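Local coordinates for acylphosphatase (Coxiella burnetii, PDB 3TRG), which catalyses the hydrolysis of acyl phosphates to a carboxylate and phosphate, at residues 24-27 with 28-31; 32-35 with 36-39; 67-70 with 71-74. One frame throughout, in Å; residues are numbered along the deposited sequence.

Interaction 1 of 3, residues 24-27 with 28-31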
loop_
_atom_site.group_PDB
_atom_site.type_symbol
_atom_site.label_atom_id
_atom_site.label_comp_id
_atom_site.label_asym_id
_atom_site.label_seq_id
_atom_site.Cartn_x
_atom_site.Cartn_y
_atom_site.Cartn_z
ATOM N N GLY A 24 -15.162 2.039 -6.824
ATOM C CA GLY A 24 -16.083 1.017 -7.287
ATOM C C GLY A 24 -15.409 -0.216 -7.856
ATOM O O GLY A 24 -15.999 -0.935 -8.662
ATOM N N VAL A 25 -14.174 -0.468 -7.434
ATOM C CA VAL A 25 -13.422 -1.630 -7.903
ATOM C C VAL A 25 -12.760 -2.362 -6.735
ATOM O O VAL A 25 -11.782 -3.089 -6.910
ATOM C CB VAL A 25 -12.359 -1.249 -8.967
ATOM C CG1 VAL A 25 -13.037 -0.692 -10.220
ATOM C CG2 VAL A 25 -11.350 -0.245 -8.403
ATOM N N PHE A 26 -13.307 -2.170 -5.540
ATOM C CA PHE A 26 -12.794 -2.849 -4.358
ATOM C C PHE A 26 -11.294 -2.602 -4.193
ATOM O O PHE A 26 -10.538 -3.507 -3.839
ATOM C CB PHE A 26 -13.080 -4.353 -4.439
ATOM C CG PHE A 26 -14.547 -4.696 -4.437
ATOM C CD1 PHE A 26 -15.320 -4.479 -3.311
ATOM C CD2 PHE A 26 -15.147 -5.251 -5.557
ATOM C CE1 PHE A 26 -16.674 -4.801 -3.304
ATOM C CE2 PHE A 26 -16.492 -5.574 -5.555
ATOM C CZ PHE A 26 -17.256 -5.351 -4.430
ATOM N N PHE A 27 -10.861 -1.371 -4.441
ATOM C CA PHE A 27 -9.433 -1.070 -4.372
ATOM C C PHE A 27 -8.837 -1.275 -2.971
ATOM O O PHE A 27 -7.769 -1.883 -2.836
ATOM C CB PHE A 27 -9.129 0.336 -4.900
ATOM C CG PHE A 27 -7.775 0.451 -5.537
ATOM C CD1 PHE A 27 -6.631 0.381 -4.764
ATOM C CD2 PHE A 27 -7.646 0.609 -6.910
ATOM C CE1 PHE A 27 -5.373 0.469 -5.344
ATOM C CE2 PHE A 27 -6.393 0.698 -7.497
ATOM C CZ PHE A 27 -5.258 0.630 -6.716
ATOM N N ARG A 28 -9.532 -0.795 -1.938
ATOM C CA ARG A 28 -9.081 -0.968 -0.555
ATOM C C ARG A 28 -8.831 -2.432 -0.229
ATOM O O ARG A 28 -7.766 -2.800 0.260
ATOM C CB ARG A 28 -10.123 -0.428 0.432
ATOM C CG ARG A 28 -10.201 1.080 0.549
ATOM C CD ARG A 28 -11.242 1.463 1.596
ATOM N NE ARG A 28 -12.336 0.504 1.568
ATOM C CZ ARG A 28 -12.938 0.009 2.643
ATOM N NH1 ARG A 28 -12.582 0.404 3.858
ATOM N NH2 ARG A 28 -13.908 -0.881 2.497
ATOM N N GLU A 29 -9.831 -3.267 -0.482
ATOM C CA GLU A 29 -9.718 -4.683 -0.163
ATOM C C GLU A 29 -8.575 -5.346 -0.927
ATOM O O GLU A 29 -7.874 -6.196 -0.382
ATOM C CB GLU A 29 -11.042 -5.412 -0.413
ATOM C CG GLU A 29 -12.176 -4.955 0.509
ATOM C CD GLU A 29 -12.921 -3.742 -0.016
ATOM O OE1 GLU A 29 -12.521 -3.174 -1.055
ATOM O OE2 GLU A 29 -13.930 -3.355 0.612
ATOM N N SER A 30 -8.373 -4.941 -2.176
ATOM C CA SER A 30 -7.343 -5.557 -3.016
ATOM C C SER A 30 -5.942 -5.212 -2.519
ATOM O O SER A 30 -5.028 -6.037 -2.585
ATOM C CB SER A 30 -7.514 -5.159 -4.490
ATOM O OG SER A 30 -7.004 -3.865 -4.762
ATOM N N VAL A 31 -5.783 -3.990 -2.019
ATOM C CA VAL A 31 -4.510 -3.560 -1.445
ATOM C C VAL A 31 -4.222 -4.352 -0.167
ATOM O O VAL A 31 -3.108 -4.849 0.024
ATOM C CB VAL A 31 -4.503 -2.046 -1.146
ATOM C CG1 VAL A 31 -3.270 -1.661 -0.343
ATOM C CG2 VAL A 31 -4.570 -1.245 -2.449
#

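Interaction 2 of 3, residues 32-35 with 36-39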
loop_
_atom_site.group_PDB
_atom_site.type_symbol
_atom_site.label_atom_id
_atom_site.label_comp_id
_atom_site.label_asym_id
_atom_site.label_seq_id
_atom_site.Cartn_x
_atom_site.Cartn_y
_atom_site.Cartn_z
ATOM N N ARG A 32 -5.227 -4.490 0.696
ATOM C CA ARG A 32 -5.046 -5.259 1.931
ATOM C C ARG A 32 -4.639 -6.698 1.627
ATOM O O ARG A 32 -3.721 -7.239 2.247
ATOM C CB ARG A 32 -6.305 -5.241 2.802
ATOM C CG ARG A 32 -6.204 -6.136 4.041
ATOM C CD ARG A 32 -7.556 -6.306 4.739
ATOM N NE ARG A 32 -8.531 -6.910 3.834
ATOM C CZ ARG A 32 -9.848 -6.770 3.943
ATOM N NH1 ARG A 32 -10.365 -6.046 4.930
ATOM N NH2 ARG A 32 -10.651 -7.353 3.059
ATOM N N LYS A 33 -5.320 -7.317 0.667
ATOM C CA LYS A 33 -5.022 -8.702 0.307
ATOM C C LYS A 33 -3.616 -8.836 -0.269
ATOM O O LYS A 33 -2.869 -9.745 0.099
ATOM C CB LYS A 33 -6.054 -9.240 -0.687
ATOM C CG LYS A 33 -5.871 -10.717 -1.041
ATOM C CD LYS A 33 -7.054 -11.221 -1.860
ATOM C CE LYS A 33 -6.935 -12.710 -2.181
ATOM N NZ LYS A 33 -5.896 -12.990 -3.210
ATOM N N LYS A 34 -3.259 -7.930 -1.173
ATOM C CA LYS A 34 -1.928 -7.948 -1.765
ATOM C C LYS A 34 -0.864 -7.738 -0.690
ATOM O O LYS A 34 0.137 -8.448 -0.648
ATOM C CB LYS A 34 -1.811 -6.890 -2.863
ATOM C CG LYS A 34 -0.426 -6.794 -3.500
ATOM C CD LYS A 34 0.028 -8.116 -4.089
ATOM C CE LYS A 34 -0.783 -8.491 -5.314
ATOM N NZ LYS A 34 -0.155 -9.643 -6.033
ATOM N N ALA A 35 -1.097 -6.764 0.186
ATOM C CA ALA A 35 -0.166 -6.478 1.271
ATOM C C ALA A 35 0.029 -7.692 2.175
ATOM O O ALA A 35 1.158 -8.036 2.530
ATOM C CB ALA A 35 -0.635 -5.278 2.075
ATOM N N GLU A 36 -1.067 -8.341 2.555
ATOM C CA GLU A 36 -0.975 -9.527 3.401
ATOM C C GLU A 36 -0.170 -10.633 2.722
ATOM O O GLU A 36 0.651 -11.291 3.357
ATOM C CB GLU A 36 -2.371 -10.010 3.808
ATOM C CG GLU A 36 -3.058 -9.026 4.734
ATOM C CD GLU A 36 -4.409 -9.501 5.215
ATOM O OE1 GLU A 36 -5.020 -10.369 4.552
ATOM O OE2 GLU A 36 -4.858 -8.997 6.264
ATOM N N GLU A 37 -0.394 -10.822 1.426
ATOM C CA GLU A 37 0.354 -11.822 0.670
ATOM C C GLU A 37 1.845 -11.507 0.651
ATOM O O GLU A 37 2.680 -12.410 0.579
ATOM C CB GLU A 37 -0.213 -11.956 -0.746
ATOM C CG GLU A 37 -1.582 -12.623 -0.738
ATOM C CD GLU A 37 -2.362 -12.446 -2.022
ATOM O OE1 GLU A 37 -1.918 -11.687 -2.910
ATOM O OE2 GLU A 37 -3.439 -13.068 -2.135
ATOM N N LEU A 38 2.172 -10.223 0.744
ATOM C CA LEU A 38 3.566 -9.792 0.777
ATOM C C LEU A 38 4.100 -9.598 2.199
ATOM O O LEU A 38 5.206 -9.092 2.388
ATOM C CB LEU A 38 3.732 -8.502 -0.033
ATOM C CG LEU A 38 3.429 -8.642 -1.526
ATOM C CD1 LEU A 38 3.352 -7.269 -2.167
ATOM C CD2 LEU A 38 4.496 -9.496 -2.206
ATOM N N GLN A 39 3.308 -9.989 3.193
ATOM C CA GLN A 39 3.685 -9.837 4.595
ATOM C C GLN A 39 3.998 -8.392 4.973
ATOM O O GLN A 39 5.000 -8.113 5.646
ATOM C CB GLN A 39 4.874 -10.740 4.944
ATOM C CG GLN A 39 4.594 -12.219 4.731
ATOM C CD GLN A 39 5.598 -13.109 5.438
ATOM O OE1 GLN A 39 5.872 -12.934 6.627
ATOM N NE2 GLN A 39 6.154 -14.069 4.709
HETATM O O HOH W 1 -7.025 -9.303 2.943
HETATM O O HOH W 2 0.195 -11.746 -4.297
#

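Interaction 3 of 3, residues 67-70 with 71-74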
loop_
_atom_site.group_PDB
_atom_site.type_symbol
_atom_site.label_atom_id
_atom_site.label_comp_id
_atom_site.label_asym_id
_atom_site.label_seq_id
_atom_site.Cartn_x
_atom_site.Cartn_y
_atom_site.Cartn_z
ATOM N N THR A 67 4.548 -1.492 -4.711
ATOM C CA THR A 67 4.512 -0.233 -5.454
ATOM C C THR A 67 4.410 -0.458 -6.963
ATOM O O THR A 67 3.807 0.348 -7.666
ATOM C CB THR A 67 5.709 0.706 -5.140
ATOM O OG1 THR A 67 6.945 0.067 -5.484
ATOM C CG2 THR A 67 5.725 1.100 -3.670
ATOM N N GLU A 68 4.992 -1.544 -7.462
ATOM C CA GLU A 68 4.878 -1.835 -8.886
ATOM C C GLU A 68 3.470 -2.325 -9.207
ATOM O O GLU A 68 2.881 -1.941 -10.218
ATOM C CB GLU A 68 5.920 -2.855 -9.350
ATOM C CG GLU A 68 5.756 -3.217 -10.823
ATOM C CD GLU A 68 6.943 -3.965 -11.397
ATOM O OE1 GLU A 68 8.030 -3.939 -10.780
ATOM O OE2 GLU A 68 6.788 -4.573 -12.478
ATOM N N TRP A 69 2.930 -3.161 -8.325
ATOM C CA TRP A 69 1.595 -3.707 -8.512
ATOM C C TRP A 69 0.513 -2.623 -8.477
ATOM O O TRP A 69 -0.530 -2.751 -9.123
ATOM C CB TRP A 69 1.302 -4.779 -7.458
ATOM C CG TRP A 69 -0.106 -5.275 -7.532
ATOM C CD1 TRP A 69 -0.591 -6.242 -8.366
ATOM C CD2 TRP A 69 -1.221 -4.808 -6.764
ATOM N NE1 TRP A 69 -1.940 -6.412 -8.157
ATOM C CE2 TRP A 69 -2.348 -5.543 -7.177
ATOM C CE3 TRP A 69 -1.373 -3.845 -5.761
ATOM C CZ2 TRP A 69 -3.611 -5.344 -6.624
ATOM C CZ3 TRP A 69 -2.631 -3.646 -5.214
ATOM C CH2 TRP A 69 -3.732 -4.392 -5.649
ATOM N N LEU A 70 0.758 -1.556 -7.723
ATOM C CA LEU A 70 -0.235 -0.493 -7.597
ATOM C C LEU A 70 -0.523 0.202 -8.924
ATOM O O LEU A 70 -1.557 0.845 -9.074
ATOM C CB LEU A 70 0.184 0.530 -6.533
ATOM C CG LEU A 70 0.068 0.048 -5.084
ATOM C CD1 LEU A 70 0.731 1.044 -4.151
ATOM C CD2 LEU A 70 -1.389 -0.184 -4.682
ATOM N N TRP A 71 0.384 0.070 -9.887
ATOM C CA TRP A 71 0.141 0.641 -11.213
ATOM C C TRP A 71 -0.900 -0.171 -11.969
ATOM O O TRP A 71 -1.510 0.321 -12.914
ATOM C CB TRP A 71 1.431 0.725 -12.032
ATOM C CG TRP A 71 2.346 1.819 -11.601
ATOM C CD1 TRP A 71 3.383 1.721 -10.722
ATOM C CD2 TRP A 71 2.322 3.185 -12.040
ATOM N NE1 TRP A 71 4.002 2.937 -10.582
ATOM C CE2 TRP A 71 3.372 3.853 -11.383
ATOM C CE3 TRP A 71 1.515 3.905 -12.928
ATOM C CZ2 TRP A 71 3.634 5.210 -11.578
ATOM C CZ3 TRP A 71 1.780 5.253 -13.122
ATOM C CH2 TRP A 71 2.828 5.890 -12.450
ATOM N N GLU A 72 -1.089 -1.420 -11.554
ATOM C CA GLU A 72 -2.083 -2.293 -12.165
ATOM C C GLU A 72 -3.382 -2.276 -11.366
ATOM O O GLU A 72 -4.448 -1.969 -11.898
ATOM C CB GLU A 72 -1.556 -3.725 -12.277
ATOM C CG GLU A 72 -2.565 -4.702 -12.870
ATOM C CD GLU A 72 -2.025 -6.117 -12.973
ATOM O OE1 GLU A 72 -0.861 -6.345 -12.583
ATOM O OE2 GLU A 72 -2.769 -7.004 -13.443
ATOM N N GLY A 73 -3.286 -2.602 -10.083
ATOM C CA GLY A 73 -4.455 -2.631 -9.226
ATOM C C GLY A 73 -5.325 -3.830 -9.541
ATOM O O GLY A 73 -4.937 -4.692 -10.334
ATOM N N PRO A 74 -6.508 -3.892 -8.918
ATOM C CA PRO A 74 -7.460 -4.989 -9.116
ATOM C C PRO A 74 -8.135 -4.878 -10.479
ATOM O O PRO A 74 -7.987 -3.854 -11.147
ATOM C CB PRO A 74 -8.477 -4.762 -7.994
ATOM C CG PRO A 74 -8.458 -3.299 -7.771
ATOM C CD PRO A 74 -7.018 -2.880 -7.977
HETATM O O HOH W 3 5.863 3.021 -8.340
HETATM O O HOH W 4 -4.298 -7.650 -9.538
#

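Interaction 1 of 3, residues 24-27 with 28-31
Ser30 turns back on Phe26 with its amide and on Phe27 with its hydroxyl at the start of helix 27-37, and three hydrogen bonds set up this first turn. Phe26, at the N-cap position, gives its carbonyl O to Ser30 N at 3.1 Å. The carbonyl of Phe27 takes two donors: Val31 N, at 3.0 Å from Phe27 O, and the hydroxyl Ser30 OG, at 2.9 Å from Phe27 O. The amide arrives nearly end-on to the C=O bond, whereas the hydroxyl approaches at a C=O...OG angle of 120°. With chi1 at 79°, OG sits between the Ser30 backbone N and carbonyl carbon, which turns the hydroxyl back toward the preceding turn and lets it share this acceptor.

Charged groups lie on another side of the turn. The Glu29 chain bends at chi2 (86°), folding its carboxylate back beside the N-cap residue, where OE1 comes within 3.3 Å of Phe26 CA and lies at the edge of the Phe26 ring, in its plane. The other oxygen, Glu29 OE2, forms a salt bridge with Arg28 NH2 at 3.1 Å, a weak bond in its angle. Arg28, a predicted active-site residue, also uses NH1 in a salt bridge to the C-terminal carboxylate of Arg98, and its side chain touches Asn46, the other predicted active-site residue.

The apolar part is a single meeting: Val31 CG2 stands at the edge of the Phe27 ring, 3.5 Å from CE1. The loop from strand 11-19 into this helix, with Arg28 in the first turn, is consistent with the phosphate-binding loop of acylphosphatases. Phe27 packs on Pro74 and Ala77, while Val31 reaches Val44 of strand 41-46, Phe95 of strand 95-97 and Trp69 of helix 60-69.

Interaction 2 of 3, residues 32-35 with 36-39
Glu36 N and Glu37 N bind Arg32 O and Lys33 O in regular i to i+4 fashion, while Leu38 N, where the helix ends, divides its hydrogen between Lys34 O and, weakly, Ala35 O. Of the side chains, Lys33 and Glu37 make the direct charged link. Lys33 runs extended as far as CE and then bends at chi4 (-73°), which brings NZ round to Glu37 OE2 at 2.7 Å. The ammonium meets the syn side of the carboxylate, 18° out of its plane, and the methylenes of the lysine contribute as well, with Lys33 CG 3.6 Å from OE2 of Glu37.

The other two charged pairs are joined through water. Arg32 and Glu36 lie side by side and point the same way, their guanidinium and carboxylate planes 29° apart; a water accepts from Arg32 NE and donates to Glu36 OE1 at 2.8 Å. Lys34 crosses Glu37 at about a right angle, and its NZ is linked by a second water to Glu37 OE1, so that one carboxylate serves two lysines, one directly and one at a remove. Bends at chi2 and chi3 fold the Lys34 chain, whose CD rests 3.9 Å from Leu38 CD1; the same lysine makes a cation-pi contact with Trp69.

Leu38 packs on Ile65 and Leu66 of helix 60-69, and Ala35 on Phe95 of strand 95-97. Gln39, with positive phi, is the C-prime residue of the Schellman motif that ends helix 27-37, the shorter bond running from Gln39 N to Glu36 O and the longer from the next amide to Ala35 O.

Interaction 3 of 3, residues 67-70 with 71-74
Trp69 O, near the C-terminal end of helix 60-69, takes two backbone donors from the turn that follows, in the alpha/beta sandwich of the acylphosphatase fold. Gly73 N reaches it at 2.9 Å, nearly in line with the C=O bond of Trp69. Glu72 N approaches the same oxygen, Trp69 O, at 2.8 Å but stands 53° out of the carbonyl plane. One residue earlier, Glu68 O accepts from Trp71 N at 3.2 Å, again with the donor above the carbonyl plane. The amides of three successive residues, Trp71, Glu72 and Gly73, are therefore satisfied by the two carbonyls of Glu68 and Trp69.

Both indole N-H groups are satisfied by water. Trp69 NE1 donates to a water that in turn donates to Gly73 O, tying the tryptophan to the backbone below it; this water lies in the plane of the indole, at its edge. Trp71 NE1 donates to a second water at 2.9 Å, and that water bonds weakly to Thr67 O. The hydroxyl Thr67 OG1 is bonded to Met64 O.

The two indoles are used differently. Trp69 has CG anti to its backbone N (chi1 175°), which swings the ring over the glycine and toward helix 27-37, where it touches Ser30. Trp71 instead turns back alongside residues 67 and 68, its CD1 3.4 Å from Thr67 O and its ring edge toward Glu68 O, and packs on Asn81 and Val82 of strand 78-87. Leu70 goes inward to Val31, Val16 and Val82. Gly73, at positive phi (73°), lies under the Trp69 ring, its CA making a CH-pi contact 4.1 Å from the centroid of the six-membered ring.

Interactions 1 and 2 follow directly along helix 27-37, the first at its N-terminal end and the second at its C-terminal end, with centres about 13 Å apart. Interaction 3 comes later, where helix 60-69 gives way to the loop before strand 78-87, its centre about 11 Å from that of interaction 1 and about 12 Å from that of interaction 2. It touches both: Trp69 and Pro74 pack on Ser30, Pro74 also meets Phe27, and Trp69 lies against Lys34. Trp69 and the following loop thus rest against helix 27-37. Helices 27-37 and 60-69 form the helical layer on the mixed sheet, and interaction 1 carries the predicted active-site residue Arg28 at the N-terminal end of the first.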